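Local coordinates for protein glycosyl hydrolase family 10 (Prevotella bryantii, PDB 4MGQ) that probably hydrolyses internal beta-1,4-xylosidic linkages of xylans as a whole enzyme, here represented by its calcium-bearing carbohydrate-binding module, at residues A[2-5]-A[6-10]. Sequence-based numbering, arbitrary orientation.
Sequences VAYL and NSLIT
Leu8 lies over one face of the Tyr4 ring, one helical turn further along the chain. Its CG sits 4.1 Å from the centroid of that ring and 19° off the ring normal, the geometry of a CH-pi contact displaced toward the rim. Of the two methyls, CD1 covers the CE2 side, with Leu8 CD1 3.5 Å from Tyr4 CE2, while CD2 lies toward CE1; both reach CZ and the hydroxyl. The Tyr4 torsion (chi1 -179°) places CG beside the carbonyl carbon, carrying the ring toward the following turn although the CB bond leaves away from it.

On the preceding turn, Val2 and Asn6 run side by side. Val2 O receives two bonds from Asn6, which reach it from opposite faces of the carbonyl plane: backbone N at 3.0 Å in the regular i+4 manner, and ND2 at 2.9 Å. The ND2 bond is nearly straight at the hydrogen (171°) but meets the carbonyl from above its plane. With its acceptor in the amide plane, it would restrain the rotation of the Asn6 amide.

The Ser7 hydroxyl donates to Tyr4 O; 2.5 Å between Ser7 OG and Tyr4 O is short for such a bond, so no strength should be read into it. Tyr4 O also accepts a weak bond from Leu8 N, which bonds Leu5 O as well (N to O 3.1 Å). Here i+3 bonds appear beside i+4 ones, and the backbone of Ile9 and Thr10 is extended. Such contacts typify a short, exposed alpha-helix, here at the start of this chain, centred about 27 Å from the chain's centre, apart from the two antiparallel sheets of the module's beta-sandwich.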
loop_
_atom_site.group_PDB
_atom_site.type_symbol
_atom_site.label_atom_id
_atom_site.label_comp_id
_atom_site.label_asym_id
_atom_site.label_seq_id
_atom_site.Cartn_x
_atom_site.Cartn_y
_atom_site.Cartn_z
ATOM N N VAL A 2 17.337 -2.842 -27.500
ATOM C CA VAL A 2 18.069 -2.086 -26.491
ATOM C C VAL A 2 17.217 -1.844 -25.245
ATOM O O VAL A 2 17.694 -2.016 -24.122
ATOM C CB VAL A 2 18.568 -0.744 -27.071
ATOM C CG1 VAL A 2 18.998 0.196 -25.963
ATOM C CG2 VAL A 2 19.701 -0.994 -28.052
ATOM N N ALA A 3 15.953 -1.469 -25.433
ATOM C CA ALA A 3 15.066 -1.253 -24.296
ATOM C C ALA A 3 14.912 -2.521 -23.460
ATOM O O ALA A 3 14.935 -2.477 -22.227
ATOM C CB ALA A 3 13.702 -0.767 -24.769
ATOM N N TYR A 4 14.764 -3.658 -24.132
ATOM C CA TYR A 4 14.556 -4.911 -23.415
ATOM C C TYR A 4 15.804 -5.307 -22.630
ATOM O O TYR A 4 15.715 -5.711 -21.468
ATOM C CB TYR A 4 14.154 -6.036 -24.382
ATOM C CG TYR A 4 13.912 -7.344 -23.659
ATOM C CD1 TYR A 4 12.898 -7.454 -22.721
ATOM C CD2 TYR A 4 14.707 -8.459 -23.904
ATOM C CE1 TYR A 4 12.675 -8.638 -22.042
ATOM C CE2 TYR A 4 14.485 -9.650 -23.239
ATOM C CZ TYR A 4 13.478 -9.733 -22.308
ATOM O OH TYR A 4 13.248 -10.905 -21.625
ATOM N N LEU A 5 16.966 -5.188 -23.268
ATOM C CA LEU A 5 18.219 -5.549 -22.613
ATOM C C LEU A 5 18.440 -4.678 -21.386
ATOM O O LEU A 5 18.834 -5.167 -20.324
ATOM C CB LEU A 5 19.393 -5.417 -23.581
ATOM C CG LEU A 5 19.406 -6.388 -24.769
ATOM C CD1 LEU A 5 20.493 -6.006 -25.778
ATOM C CD2 LEU A 5 19.618 -7.813 -24.281
ATOM N N ASN A 6 18.178 -3.380 -21.524
ATOM C CA ASN A 6 18.247 -2.493 -20.366
ATOM C C ASN A 6 17.352 -2.963 -19.219
ATOM O O ASN A 6 17.762 -2.951 -18.052
ATOM C CB ASN A 6 17.871 -1.059 -20.766
ATOM C CG ASN A 6 19.066 -0.255 -21.233
ATOM O OD1 ASN A 6 19.750 0.379 -20.428
ATOM N ND2 ASN A 6 19.327 -0.272 -22.539
ATOM N N SER A 7 16.144 -3.407 -19.551
ATOM C CA SER A 7 15.184 -3.806 -18.532
ATOM C C SER A 7 15.631 -5.047 -17.759
ATOM O O SER A 7 15.188 -5.268 -16.632
ATOM C CB SER A 7 13.809 -4.065 -19.155
ATOM O OG SER A 7 13.780 -5.290 -19.873
ATOM N N LEU A 8 16.508 -5.854 -18.360
ATOM C CA LEU A 8 16.935 -7.112 -17.741
ATOM C C LEU A 8 18.101 -6.934 -16.783
ATOM O O LEU A 8 18.399 -7.823 -15.984
ATOM C CB LEU A 8 17.324 -8.131 -18.815
ATOM C CG LEU A 8 16.199 -8.690 -19.686
ATOM C CD1 LEU A 8 16.749 -9.826 -20.560
ATOM C CD2 LEU A 8 15.050 -9.176 -18.823
ATOM N N ILE A 9 18.766 -5.788 -16.870
ATOM C CA ILE A 9 19.927 -5.537 -16.026
ATOM C C ILE A 9 19.529 -5.377 -14.561
ATOM O O ILE A 9 18.732 -4.515 -14.204
ATOM C CB ILE A 9 20.706 -4.293 -16.514
ATOM C CG1 ILE A 9 21.257 -4.561 -17.919
ATOM C CG2 ILE A 9 21.840 -3.962 -15.555
ATOM C CD1 ILE A 9 21.934 -3.373 -18.579
ATOM N N THR A 10 20.078 -6.249 -13.727
ATOM C CA THR A 10 19.959 -6.134 -12.284
ATOM C C THR A 10 20.957 -5.090 -11.797
ATOM O O THR A 10 22.122 -5.087 -12.214
ATOM C CB THR A 10 20.223 -7.486 -11.597
ATOM O OG1 THR A 10 19.259 -8.437 -12.061
ATOM C CG2 THR A 10 20.108 -7.360 -10.089
#